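Local coordinates for carbohydrate-binding protein (Flavonifractor plautii, PDB 6N1B), which deacetylates N-acetylgalactosamine, probably that of the blood group A antigen as one step of a gut bacterial pathway converting type A to type O, at residues A[27-31]-A[319-324]; A[145-150]-A[198-204]; A[192-196]-A[246-250]; A[282-288]-A[301-307]; A[355-359]-A[386-390]. All coordinates share one frame; numbering follows the deposited sequence.

Contact 1: residues A[27-31]-A[319-324]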
# COMPACT_ATOMS: atom_id res chain seq x y z
N SER A 27 23.63 4.38 3.01
CA SER A 27 22.19 4.29 2.50
C SER A 27 21.19 4.19 3.59
O SER A 27 21.42 3.48 4.61
CB SER A 27 21.98 3.02 1.69
OG SER A 27 22.86 2.99 0.64
N ALA A 28 20.06 4.97 3.50
CA ALA A 28 19.05 4.88 4.57
C ALA A 28 18.44 3.53 4.69
O ALA A 28 18.23 3.05 5.79
CB ALA A 28 18.03 5.93 4.50
N LEU A 29 18.17 2.86 3.57
CA LEU A 29 17.79 1.45 3.53
C LEU A 29 18.69 0.72 2.58
O LEU A 29 19.10 1.26 1.59
CB LEU A 29 16.31 1.30 3.11
CG LEU A 29 15.23 1.91 3.97
CD1 LEU A 29 13.87 1.83 3.28
CD2 LEU A 29 15.18 1.33 5.36
N ASN A 30 18.92 -0.58 2.88
CA ASN A 30 19.69 -1.44 1.99
C ASN A 30 18.75 -2.25 1.14
O ASN A 30 17.99 -3.09 1.69
CB ASN A 30 20.53 -2.35 2.89
CG ASN A 30 21.57 -1.55 3.69
OD1 ASN A 30 21.59 -1.77 4.97
ND2 ASN A 30 22.26 -0.71 3.08
N LYS A 31 18.75 -2.02 -0.16
CA LYS A 31 17.87 -2.78 -1.08
C LYS A 31 18.40 -4.20 -1.24
O LYS A 31 19.60 -4.43 -1.40
CB LYS A 31 17.90 -2.07 -2.44
CG LYS A 31 17.25 -0.70 -2.45
CD LYS A 31 17.52 -0.01 -3.82
CE LYS A 31 16.83 1.29 -3.98
NZ LYS A 31 17.03 1.86 -5.33
N PRO A 319 16.06 11.60 1.31
CA PRO A 319 15.12 10.51 0.98
C PRO A 319 15.44 9.25 1.73
O PRO A 319 16.59 8.92 2.01
CB PRO A 319 15.28 10.30 -0.53
CG PRO A 319 16.64 10.86 -0.80
CD PRO A 319 16.92 11.91 0.19
N LEU A 320 14.37 8.55 2.09
CA LEU A 320 14.48 7.21 2.61
C LEU A 320 14.83 6.22 1.50
O LEU A 320 15.57 5.22 1.81
CB LEU A 320 13.11 6.81 3.25
CG LEU A 320 12.93 5.44 3.81
CD1 LEU A 320 13.88 5.25 5.00
CD2 LEU A 320 11.48 5.18 4.21
N LEU A 321 14.39 6.38 0.29
CA LEU A 321 14.67 5.42 -0.77
C LEU A 321 14.54 6.21 -2.06
O LEU A 321 13.56 6.96 -2.24
CB LEU A 321 13.74 4.23 -0.75
CG LEU A 321 14.19 2.94 -1.45
CD1 LEU A 321 15.40 2.39 -0.71
CD2 LEU A 321 13.10 1.96 -1.55
N SER A 322 15.45 5.94 -3.04
CA SER A 322 15.46 6.62 -4.28
C SER A 322 15.50 5.61 -5.45
O SER A 322 15.98 4.48 -5.22
CB SER A 322 16.68 7.54 -4.35
OG SER A 322 16.69 8.53 -3.33
N PRO A 323 15.17 6.03 -6.65
CA PRO A 323 15.33 5.15 -7.82
C PRO A 323 16.76 4.65 -7.94
O PRO A 323 17.74 5.36 -7.60
CB PRO A 323 14.91 6.03 -9.01
CG PRO A 323 14.07 7.07 -8.42
CD PRO A 323 14.51 7.32 -7.02
N GLY A 324 16.87 3.42 -8.45
CA GLY A 324 18.18 2.84 -8.73
C GLY A 324 18.85 3.47 -9.94
O GLY A 324 18.27 4.31 -10.68
O HOH W 1 18.03 4.35 1.04
O HOH W 2 19.21 4.55 -5.09

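Contact 2: residues A[145-150]-A[198-204]. With GLA (alpha-D-galactopyranose), chain B.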
# COMPACT_ATOMS: atom_id res chain seq x y z
N GLY A 145 -18.67 11.45 -14.36
CA GLY A 145 -19.14 10.19 -13.81
C GLY A 145 -19.47 10.24 -12.32
O GLY A 145 -19.69 11.30 -11.73
N VAL A 146 -19.54 9.05 -11.71
CA VAL A 146 -19.99 8.92 -10.35
C VAL A 146 -18.94 9.17 -9.25
O VAL A 146 -19.23 9.17 -8.06
CB VAL A 146 -20.71 7.56 -10.12
CG1 VAL A 146 -21.88 7.35 -11.07
CG2 VAL A 146 -19.74 6.36 -10.12
N GLY A 147 -17.68 9.35 -9.64
CA GLY A 147 -16.60 9.55 -8.71
C GLY A 147 -15.86 8.28 -8.35
O GLY A 147 -15.47 7.52 -9.20
N ALA A 148 -15.65 8.08 -7.05
CA ALA A 148 -14.86 6.95 -6.58
C ALA A 148 -15.37 6.47 -5.24
O ALA A 148 -16.21 7.12 -4.56
CB ALA A 148 -13.40 7.33 -6.43
N GLU A 149 -14.85 5.32 -4.81
CA GLU A 149 -15.19 4.75 -3.55
C GLU A 149 -13.94 4.09 -2.93
O GLU A 149 -13.05 3.61 -3.63
CB GLU A 149 -16.25 3.64 -3.66
CG GLU A 149 -17.61 4.14 -4.11
CD GLU A 149 -18.68 3.08 -4.17
OE1 GLU A 149 -18.44 1.90 -3.83
OE2 GLU A 149 -19.82 3.42 -4.51
N VAL A 150 -13.89 4.08 -1.60
CA VAL A 150 -13.06 3.11 -0.85
C VAL A 150 -13.92 1.93 -0.52
O VAL A 150 -14.99 2.13 0.09
CB VAL A 150 -12.37 3.75 0.40
CG1 VAL A 150 -11.64 2.68 1.17
CG2 VAL A 150 -11.45 4.89 -0.01
N SER A 198 -17.11 9.31 -2.83
CA SER A 198 -16.94 10.73 -3.15
C SER A 198 -17.37 10.96 -4.54
O SER A 198 -17.12 10.19 -5.44
CB SER A 198 -15.43 11.12 -3.04
OG SER A 198 -15.30 12.48 -3.48
N PRO A 199 -17.94 12.17 -4.83
CA PRO A 199 -18.30 12.48 -6.18
C PRO A 199 -17.09 12.87 -7.08
O PRO A 199 -17.24 12.87 -8.30
CB PRO A 199 -19.20 13.69 -6.04
CG PRO A 199 -18.77 14.37 -4.81
CD PRO A 199 -18.39 13.21 -3.86
N ASP A 200 -15.95 13.17 -6.47
CA ASP A 200 -14.72 13.47 -7.26
C ASP A 200 -14.01 12.15 -7.48
O ASP A 200 -14.16 11.18 -6.69
CB ASP A 200 -13.86 14.51 -6.50
CG ASP A 200 -14.44 15.93 -6.68
OD1 ASP A 200 -15.17 16.17 -7.65
OD2 ASP A 200 -14.27 16.69 -5.82
N ARG A 201 -13.19 12.12 -8.49
CA ARG A 201 -12.56 10.80 -8.88
C ARG A 201 -11.31 10.45 -8.09
O ARG A 201 -11.09 9.26 -7.88
CB ARG A 201 -12.13 10.85 -10.34
CG ARG A 201 -13.34 10.81 -11.29
CD ARG A 201 -12.94 10.97 -12.77
NE ARG A 201 -12.51 12.38 -12.97
CZ ARG A 201 -11.92 12.82 -14.06
NH1 ARG A 201 -11.77 12.04 -15.10
NH2 ARG A 201 -11.59 14.11 -14.11
N TYR A 202 -10.53 11.43 -7.55
CA TYR A 202 -9.18 11.18 -7.15
C TYR A 202 -8.83 11.82 -5.84
O TYR A 202 -7.69 12.19 -5.54
CB TYR A 202 -8.18 11.58 -8.25
CG TYR A 202 -8.51 10.93 -9.60
CD1 TYR A 202 -8.59 9.51 -9.74
CD2 TYR A 202 -8.66 11.69 -10.72
CE1 TYR A 202 -8.89 8.95 -10.93
CE2 TYR A 202 -8.99 11.10 -11.92
CZ TYR A 202 -9.13 9.76 -12.07
OH TYR A 202 -9.51 9.21 -13.27
N ASP A 203 -9.82 11.90 -4.92
CA ASP A 203 -9.59 12.62 -3.66
C ASP A 203 -9.43 11.75 -2.46
O ASP A 203 -9.35 12.29 -1.37
CB ASP A 203 -10.67 13.69 -3.43
CG ASP A 203 -12.06 13.22 -3.09
OD1 ASP A 203 -12.28 12.00 -2.86
OD2 ASP A 203 -12.99 14.08 -2.99
N MET A 204 -9.24 10.42 -2.66
CA MET A 204 -9.04 9.48 -1.55
C MET A 204 -7.98 8.42 -1.94
O MET A 204 -8.20 7.23 -1.82
CB MET A 204 -10.41 8.75 -1.19
CG MET A 204 -11.50 9.45 -0.99
SD MET A 204 -12.92 8.52 -0.59
CE MET A 204 -13.59 7.85 -2.09
C1 GLA B . -2.53 6.94 -11.58
C2 GLA B . -3.01 5.91 -10.51
C3 GLA B . -4.52 5.69 -10.66
C4 GLA B . -5.32 7.05 -10.60
C5 GLA B . -4.68 8.08 -11.58
C6 GLA B . -5.15 9.46 -11.33
O2 GLA B . -2.28 4.66 -10.80
O3 GLA B . -5.06 4.59 -9.58
O4 GLA B . -5.25 7.45 -9.29
O5 GLA B . -3.21 8.23 -11.33
O6 GLA B . -4.63 10.45 -12.31
O HOH W 3 -19.70 12.49 -9.37
O HOH W 4 -16.44 12.42 -11.12

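Contact 3: residues A[192-196]-A[246-250]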
# COMPACT_ATOMS: atom_id res chain seq x y z
N PHE A 192 -18.87 -6.78 -1.60
CA PHE A 192 -17.97 -5.85 -0.93
C PHE A 192 -18.78 -4.86 -0.15
O PHE A 192 -19.98 -4.70 -0.45
CB PHE A 192 -16.98 -5.18 -1.95
CG PHE A 192 -17.66 -4.34 -2.96
CD1 PHE A 192 -18.10 -3.03 -2.64
CD2 PHE A 192 -18.04 -4.89 -4.21
CE1 PHE A 192 -18.73 -2.28 -3.57
CE2 PHE A 192 -18.74 -4.14 -5.09
CZ PHE A 192 -19.08 -2.84 -4.78
N ILE A 193 -18.13 -4.12 0.72
CA ILE A 193 -18.69 -2.98 1.45
C ILE A 193 -18.12 -1.71 0.86
O ILE A 193 -16.92 -1.62 0.69
CB ILE A 193 -18.42 -3.13 2.96
CG1 ILE A 193 -19.11 -4.35 3.57
CG2 ILE A 193 -18.75 -1.85 3.75
CD1 ILE A 193 -18.67 -4.76 4.94
N THR A 194 -19.01 -0.70 0.65
CA THR A 194 -18.57 0.64 0.33
C THR A 194 -18.27 1.35 1.65
O THR A 194 -19.20 1.60 2.44
CB THR A 194 -19.54 1.40 -0.53
OG1 THR A 194 -19.76 0.75 -1.75
CG2 THR A 194 -19.11 2.84 -0.67
N ALA A 195 -17.00 1.60 1.97
CA ALA A 195 -16.58 2.31 3.18
C ALA A 195 -16.78 3.78 3.03
O ALA A 195 -17.22 4.43 4.00
CB ALA A 195 -15.17 1.94 3.53
N ILE A 196 -16.40 4.38 1.90
CA ILE A 196 -16.47 5.83 1.64
C ILE A 196 -16.81 6.01 0.21
O ILE A 196 -16.27 5.28 -0.65
CB ILE A 196 -15.13 6.57 2.00
CG1 ILE A 196 -14.57 6.14 3.35
CG2 ILE A 196 -15.30 8.05 1.98
CD1 ILE A 196 -13.18 6.58 3.57
N GLY A 246 -14.11 0.66 11.36
CA GLY A 246 -13.40 0.44 10.12
C GLY A 246 -14.35 0.42 8.89
O GLY A 246 -13.90 0.35 7.74
N ILE A 247 -15.63 0.54 9.10
CA ILE A 247 -16.69 0.34 8.10
C ILE A 247 -17.35 1.69 7.74
O ILE A 247 -17.48 2.05 6.56
CB ILE A 247 -17.71 -0.71 8.51
CG1 ILE A 247 -17.00 -2.07 8.58
CG2 ILE A 247 -18.89 -0.72 7.53
CD1 ILE A 247 -17.85 -3.20 9.19
N THR A 248 -17.81 2.43 8.77
CA THR A 248 -18.43 3.75 8.63
C THR A 248 -17.51 4.82 9.17
O THR A 248 -17.05 4.73 10.26
CB THR A 248 -19.83 3.75 9.27
OG1 THR A 248 -20.60 2.65 8.74
CG2 THR A 248 -20.53 5.05 9.02
N TRP A 249 -17.24 5.83 8.31
CA TRP A 249 -16.22 6.81 8.58
C TRP A 249 -16.77 8.23 8.72
O TRP A 249 -17.75 8.57 8.06
CB TRP A 249 -15.21 6.77 7.38
CG TRP A 249 -14.49 5.45 7.31
CD1 TRP A 249 -14.93 4.31 6.67
CD2 TRP A 249 -13.23 5.12 7.94
NE1 TRP A 249 -14.02 3.29 6.91
CE2 TRP A 249 -12.99 3.76 7.70
CE3 TRP A 249 -12.37 5.83 8.75
CZ2 TRP A 249 -11.81 3.13 8.18
CZ3 TRP A 249 -11.24 5.22 9.30
CH2 TRP A 249 -10.98 3.85 8.99
N GLY A 250 -16.09 8.99 9.59
CA GLY A 250 -16.45 10.40 9.75
C GLY A 250 -15.87 11.29 8.73
O GLY A 250 -15.27 10.91 7.75
O HOH W 5 -18.59 5.89 5.79

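Contact 4: residues A[282-288]-A[301-307]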
# COMPACT_ATOMS: atom_id res chain seq x y z
N LYS A 282 6.47 4.58 20.36
CA LYS A 282 5.38 5.40 20.92
C LYS A 282 4.95 6.42 19.91
O LYS A 282 4.63 7.59 20.27
CB LYS A 282 5.74 5.95 22.24
CG LYS A 282 6.05 4.86 23.31
CD LYS A 282 6.52 5.55 24.66
CE LYS A 282 6.13 4.79 25.90
NZ LYS A 282 7.34 4.16 26.41
N GLU A 283 4.85 6.07 18.63
CA GLU A 283 4.46 7.01 17.59
C GLU A 283 3.96 6.36 16.36
O GLU A 283 4.21 5.14 16.12
CB GLU A 283 5.56 8.00 17.22
CG GLU A 283 6.68 7.37 16.51
CD GLU A 283 7.97 8.19 16.34
OE1 GLU A 283 8.00 9.38 16.66
OE2 GLU A 283 8.95 7.53 15.77
N PHE A 284 3.23 7.14 15.56
CA PHE A 284 2.89 6.76 14.20
C PHE A 284 4.09 7.08 13.29
O PHE A 284 4.76 8.10 13.46
CB PHE A 284 1.63 7.47 13.69
CG PHE A 284 0.41 7.24 14.49
CD1 PHE A 284 0.12 7.96 15.64
CD2 PHE A 284 -0.51 6.30 14.09
CE1 PHE A 284 -1.05 7.70 16.41
CE2 PHE A 284 -1.66 6.01 14.79
CZ PHE A 284 -1.92 6.70 15.96
N VAL A 285 4.31 6.15 12.34
CA VAL A 285 5.37 6.26 11.35
C VAL A 285 4.77 6.07 10.00
O VAL A 285 3.96 5.21 9.79
CB VAL A 285 6.50 5.25 11.67
CG1 VAL A 285 7.61 5.39 10.63
CG2 VAL A 285 7.05 5.43 13.08
N CYS A 286 5.20 6.93 9.04
CA CYS A 286 4.66 6.85 7.67
C CYS A 286 5.83 6.90 6.66
O CYS A 286 6.75 7.68 6.78
CB CYS A 286 3.72 8.06 7.46
SG CYS A 286 3.14 8.20 5.73
N ILE A 287 5.67 5.98 5.69
CA ILE A 287 6.51 6.05 4.50
C ILE A 287 5.65 6.64 3.41
O ILE A 287 4.64 6.08 2.99
CB ILE A 287 7.05 4.61 4.13
CG1 ILE A 287 8.02 4.16 5.14
CG2 ILE A 287 7.68 4.68 2.77
CD1 ILE A 287 8.66 2.81 4.85
N SER A 288 6.10 7.80 2.92
CA SER A 288 5.39 8.59 1.89
C SER A 288 6.15 8.52 0.55
O SER A 288 7.33 8.90 0.50
CB SER A 288 5.31 10.06 2.36
OG SER A 288 4.87 10.88 1.32
N LEU A 301 10.87 7.96 -1.67
CA LEU A 301 10.19 7.82 -0.39
C LEU A 301 10.89 8.78 0.59
O LEU A 301 12.09 8.93 0.63
CB LEU A 301 10.35 6.41 0.19
CG LEU A 301 9.81 5.29 -0.66
CD1 LEU A 301 9.98 3.95 -0.01
CD2 LEU A 301 8.38 5.51 -1.13
N HIS A 302 10.02 9.34 1.48
CA HIS A 302 10.44 10.05 2.68
C HIS A 302 9.77 9.40 3.95
O HIS A 302 8.70 8.84 3.77
CB HIS A 302 10.25 11.57 2.61
CG HIS A 302 11.30 12.29 1.82
ND1 HIS A 302 12.34 12.98 2.49
CD2 HIS A 302 11.51 12.47 0.51
CE1 HIS A 302 13.15 13.49 1.56
NE2 HIS A 302 12.68 13.19 0.38
N LEU A 303 10.39 9.63 5.08
CA LEU A 303 9.85 9.18 6.34
C LEU A 303 9.27 10.38 7.11
O LEU A 303 9.95 11.41 7.19
CB LEU A 303 10.95 8.49 7.16
CG LEU A 303 10.51 7.68 8.39
CD1 LEU A 303 9.80 6.46 7.89
CD2 LEU A 303 11.69 7.40 9.26
N THR A 304 8.11 10.17 7.74
CA THR A 304 7.51 11.25 8.52
C THR A 304 6.87 10.57 9.74
O THR A 304 6.38 9.43 9.64
CB THR A 304 6.56 12.07 7.67
OG1 THR A 304 6.09 13.17 8.50
CG2 THR A 304 5.43 11.33 7.04
N THR A 305 6.86 11.23 10.89
CA THR A 305 6.36 10.65 12.10
C THR A 305 5.40 11.59 12.84
O THR A 305 5.43 12.82 12.57
CB THR A 305 7.49 10.23 13.04
OG1 THR A 305 8.16 11.37 13.58
CG2 THR A 305 8.50 9.31 12.42
N SER A 306 4.63 11.03 13.76
CA SER A 306 3.63 11.80 14.52
C SER A 306 3.26 11.11 15.79
O SER A 306 3.07 9.89 15.82
CB SER A 306 2.37 11.88 13.67
OG SER A 306 1.29 12.52 14.36
N LYS A 307 3.09 11.89 16.89
CA LYS A 307 2.64 11.33 18.12
C LYS A 307 1.17 10.95 18.10
O LYS A 307 0.73 10.13 18.90
CB LYS A 307 2.92 12.28 19.25
CG LYS A 307 4.33 12.39 19.54
CD LYS A 307 4.84 11.09 20.29
CE LYS A 307 6.33 10.78 20.47
NZ LYS A 307 6.26 9.66 21.50

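Contact 5: residues A[355-359]-A[386-390]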
# COMPACT_ATOMS: atom_id res chain seq x y z
N TRP A 355 8.68 -3.34 1.98
CA TRP A 355 8.27 -3.95 0.66
C TRP A 355 7.96 -2.78 -0.20
O TRP A 355 6.97 -2.06 0.01
CB TRP A 355 7.12 -4.92 0.86
CG TRP A 355 7.49 -6.16 1.65
CD1 TRP A 355 7.84 -7.34 1.09
CD2 TRP A 355 7.56 -6.33 3.09
NE1 TRP A 355 8.16 -8.21 2.12
CE2 TRP A 355 7.96 -7.64 3.34
CE3 TRP A 355 7.29 -5.51 4.20
CZ2 TRP A 355 8.16 -8.11 4.62
CZ3 TRP A 355 7.44 -5.97 5.45
CH2 TRP A 355 7.90 -7.28 5.66
N TYR A 356 8.86 -2.48 -1.18
CA TYR A 356 8.71 -1.32 -2.02
C TYR A 356 8.33 -1.67 -3.41
O TYR A 356 8.91 -2.60 -4.00
CB TYR A 356 9.95 -0.41 -1.99
CG TYR A 356 11.18 -0.82 -2.78
CD1 TYR A 356 12.15 -1.66 -2.21
CD2 TYR A 356 11.43 -0.29 -3.97
CE1 TYR A 356 13.35 -1.95 -2.90
CE2 TYR A 356 12.61 -0.53 -4.65
CZ TYR A 356 13.58 -1.31 -4.14
OH TYR A 356 14.76 -1.57 -4.76
N SER A 357 7.38 -0.98 -4.00
CA SER A 357 7.15 -1.11 -5.42
C SER A 357 7.90 -0.06 -6.19
O SER A 357 8.31 0.99 -5.60
CB SER A 357 5.67 -1.19 -5.74
OG SER A 357 4.96 0.04 -5.50
N ALA A 358 8.18 -0.34 -7.46
CA ALA A 358 8.95 0.59 -8.29
C ALA A 358 8.68 0.26 -9.75
O ALA A 358 8.02 -0.71 -10.09
CB ALA A 358 10.42 0.56 -7.95
N LEU A 359 9.20 1.15 -10.60
CA LEU A 359 9.07 0.99 -12.07
C LEU A 359 10.44 1.22 -12.71
O LEU A 359 11.21 2.03 -12.23
CB LEU A 359 8.08 2.01 -12.65
CG LEU A 359 6.62 1.84 -12.32
CD1 LEU A 359 6.23 2.30 -10.93
CD2 LEU A 359 5.78 2.52 -13.35
N ILE A 386 8.05 -1.13 -16.65
CA ILE A 386 7.75 -2.40 -16.00
C ILE A 386 7.56 -2.13 -14.51
O ILE A 386 8.30 -1.43 -13.87
CB ILE A 386 8.86 -3.45 -16.21
CG1 ILE A 386 8.99 -3.87 -17.66
CG2 ILE A 386 8.67 -4.69 -15.34
CD1 ILE A 386 7.90 -4.81 -18.18
N TRP A 387 6.51 -2.75 -13.96
CA TRP A 387 6.10 -2.60 -12.56
C TRP A 387 6.49 -3.84 -11.75
O TRP A 387 6.00 -4.95 -12.10
CB TRP A 387 4.58 -2.42 -12.42
CG TRP A 387 3.92 -1.34 -13.24
CD1 TRP A 387 3.74 -1.32 -14.56
CD2 TRP A 387 3.32 -0.11 -12.72
NE1 TRP A 387 3.00 -0.19 -14.97
CE2 TRP A 387 2.77 0.58 -13.83
CE3 TRP A 387 3.19 0.41 -11.47
CZ2 TRP A 387 2.06 1.76 -13.71
CZ3 TRP A 387 2.54 1.66 -11.32
CH2 TRP A 387 1.99 2.29 -12.45
N ARG A 388 7.23 -3.68 -10.66
CA ARG A 388 7.52 -4.80 -9.77
C ARG A 388 7.52 -4.36 -8.30
O ARG A 388 7.52 -3.16 -7.96
CB ARG A 388 8.97 -5.36 -10.04
CG ARG A 388 9.30 -5.86 -11.42
CD ARG A 388 8.47 -7.07 -11.85
NE ARG A 388 8.96 -7.49 -13.15
CZ ARG A 388 8.34 -8.31 -13.96
NH1 ARG A 388 7.17 -8.87 -13.62
NH2 ARG A 388 8.90 -8.60 -15.16
N ILE A 389 7.56 -5.37 -7.42
CA ILE A 389 7.68 -5.19 -5.96
C ILE A 389 8.93 -5.88 -5.49
O ILE A 389 9.15 -7.08 -5.79
CB ILE A 389 6.46 -5.84 -5.22
CG1 ILE A 389 5.17 -5.09 -5.58
CG2 ILE A 389 6.68 -5.84 -3.73
CD1 ILE A 389 3.89 -5.89 -5.23
N GLY A 390 9.74 -5.14 -4.74
CA GLY A 390 10.95 -5.63 -4.10
C GLY A 390 11.01 -5.34 -2.61
O GLY A 390 9.95 -5.12 -2.02

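Contact 1: residues A[27-31]-A[319-324]
Leu29 and Leu320 meet branch against branch, with Leu320 CD1 3.7 Å from Leu29 CG and the two side chains crossing at a slant. With CG opposite the backbone N (chi1 177°), the end of Leu320 comes nearer to Leu29 than the direction of its CB would suggest. Ala28 adds its methyl, CB lying 3.7 Å from Leu320 O. A step further along, Leu321 CD1 fits between Leu29 CB and the Lys31 chain, touching Lys31 CE at 3.7 Å. That chain is fully extended, a straight rod running over Leu321 and delivering its ammonium to the loop beyond.

There Lys31 NZ gives a hydrogen bond of 2.8 Å to Ser322 O, arriving almost in line with the carbonyl bond (C=O...N 167°). Asp330 adds a salt bridge to the same ammonium, so one charged group ties strand 30-31 to two points of the same loop. Water takes over where the backbones do not bond directly: one molecule accepts from Leu29 N at 2.9 Å and donates to Leu320 O at 2.7 Å.

Behind this first shell, Leu29 rests on Val354 and Ala392, while Met399 backs Leu320 and Val402 and Leu403 back Ala28. Leu320 and Leu321 both face Leu301 in a classic beta bulge. Strand 30-31 itself pairs with 385-395 as the outermost strand of a sheet otherwise built from the C-terminal part of the modelled chain. An N-terminal strand completing a C-terminal sheet is consistent with the velcro closure of a beta-propeller.

Contact 2: residues A[145-150]-A[198-204]
Arg201, whose backbone packs against Gly147 and Ala148, puts its CB over the centre of one face of the Tyr202 ring, 3.4 Å above the plane. The opposite face carries C6 of the bound alpha-D-galactose (GLA), also over the centre, with GLA C6 3.8 Å from Tyr202 CD1. The loop that presents this ring leaves the outer strand of a four-stranded antiparallel sheet, consistent with one blade of a beta-propeller. Arg201's guanidinium is held by Asp141 O and Asp227, and Tyr202 CE2 lies over one of its faces, off the centre. Tyr202 OH binds Asp141, so the sugar-facing ring is fixed from behind and at its hydroxyl.

Ala148 and Ser198 form a hydrogen-bonded antiparallel pair, Ser198 N to Ala148 O being 2.9 Å and nearly straight (169°). Next to it Gly147 packs closely on the opposing chain, its CA making a C-H...O contact of 3.4 Å with Ser198 O.

Farther in, the last torsion of Met204 (chi3 -80°) brings its CE to 3.7 Å from Ala148 O; Met204 SD lies 4.0 Å from Val150 CG2. Ser198 OG shapes the turn, accepting from Asp200 N as an ST turn and donating to the syn side of Asp203 OD2 at 2.9 Å.

Contact 3: residues A[192-196]-A[246-250]
Ile196 lays its CG1 on the indole of Trp249, 3.8 Å from Trp249 CD1, with CD1 of the isoleucine over a face of the ring. The two side chains meet at about a right angle. Ala195 packs near the indole nitrogen, its CB 3.8 Å from Trp249 NE1. The third apolar pair is methyl to methyl: Ile193 CG2 and Ile247 CG2 approach to 3.9 Å. In both isoleucines CG1 stands beside the backbone N (chi1 -63° and -65°), leaving CG2 opposite it and turned to its counterpart.

Ala195 and Ile196 sit in a classic beta bulge facing Val150, in the edge strand 193-198 of one four-stranded sheet. The 246-250 loop links the last two strands of the next sheet, so the contact joins neighbouring blades of what appears to be a beta-propeller.

Polar contacts run indirectly, as no hydrogen bond spans the two segments. A water donates to Ala195 O at 2.7 Å and accepts from Trp249 N at 2.9 Å; Ala195 O also lies at the edge of the indole, near its plane. Ala195 CA sends a C-H toward Ile247 O at 3.5 Å. Arg172 bridges the segments by binding both Thr194 O and Ile247 O through NH2. Within the loop, Trp249 NE1 makes a weak, bent bond to Gly246 O.

Contact 4: residues A[282-288]-A[301-307]
Ser306, paired with Phe284 across the strands, has its OG gripped by three backbone groups of the turn that follows: Asp308 N, Gly309 N and Asn311 O. Its own backbone is bonded to the partner strand in both directions, Phe284 N reaching Ser306 O at 2.8 Å. The same two-way pairing repeats at Cys286 with Thr304 and at Ser288 with His302, giving six bonds along an antiparallel hairpin whose strands run at 159° to each other.

Between these pairs lie the non-hydrogen-bonded ones, and there the side chains turn to the other face. Leu303 CD1 settles between Val285 CG1, at 3.7 Å, and Ile287 CG1, while Ile287 CG2 meets Leu301 CD1 at 3.7 Å. This apolar row is covered by Phe339 and Ile334 of strand 333-342. On the face of Phe284, Cys286 and Ser288, Cys286 CB touches Thr304 CG2 at 3.7 Å, and Thr304 OG1 is taken up by Phe258 O. Phe284 offers its ring edge to Ser306 O and Lys307 O, which lie in its plane, and stacks edge-to-face with Tyr277.

At the hairpin's solvent end Lys307 folds back at its second torsion (chi2 -74°), bringing NZ 2.9 Å from Lys282 O. The ammonium sits above that carbonyl's plane, 44° out of it. Glu283 OE1 is 5.2 Å from Lys307 NZ, too far for a salt bridge, though its charge may favour the ammonium's position. Paired main chains and hydrocarbon thus hold the buried length, while a charged chain closes the exposed end.

Contact 5: residues A[355-359]-A[386-390]
Strands 355-359 and 386-390 run antiparallel at 157°, their axes 4.5 Å apart at the closest, with two-way backbone bonds at Tyr356-Gly390 and Ala358-Arg388. The shortest of these, Gly390 N to Tyr356 O, is 2.8 Å. Its return bond, Tyr356 N to Gly390 O, is bent, the donor standing 51° out of the carbonyl plane.

Leu359 and Trp387 form a non-hydrogen-bonded pair and project together from one side of the sheet. Leu359 CD2 sits squarely over the six-membered ring of Trp387, 3.5 Å from its centroid and 7° off the normal, a CH-pi contact. Leu359 CD1 takes the neighbouring part of that ring, 3.6 Å from Trp387 CE3. These are the two central strands of a four-stranded antiparallel sheet, consistent with the blade that closes a beta-propeller.

Trp387 also meets Tyr335 edge-to-face; Tyr335 lines the glycan pocket, and the indole comes within about 5 Å of the beta-D-galactose unit (GAL) of the trisaccharide. Leu359 therefore braces one face of a second-shell aromatic. On the same side of the sheet Ser357 CB touches Ile389 CG1 at 3.9 Å. Ser357 OG is bound by Arg336 O and Thr53.

The reverse side has Tyr356, whose ring passes Gly390 obliquely, Tyr356 CD1 lying 3.9 Å from Gly390 C, with its hydroxyl bonded to Asp330.

In the fold
The five contacts fall into two groups on the probable propeller. Contacts 1, 4 and 5 form one: Leu301 of contact 4 makes backbone hydrogen bonds to Leu320 and Leu321 of contact 1 (Leu320 N to Leu301 O 2.7 Å), and Leu321 CD2 touches Tyr356 CG of contact 5 at 3.6 Å. A shared acid, Asp330, links contacts 1 and 5. Contacts 2 and 3 form the other, sharing strand 193-198 and the Glu149-Thr194 bond, with centres about 14 Å apart. The centres of contacts 1 and 2 lie about 33 Å apart, on opposite sides of the chain's centre. The trisaccharide is approached from both groups, by Tyr202 of contact 2 and, less directly, Trp387 of contact 5.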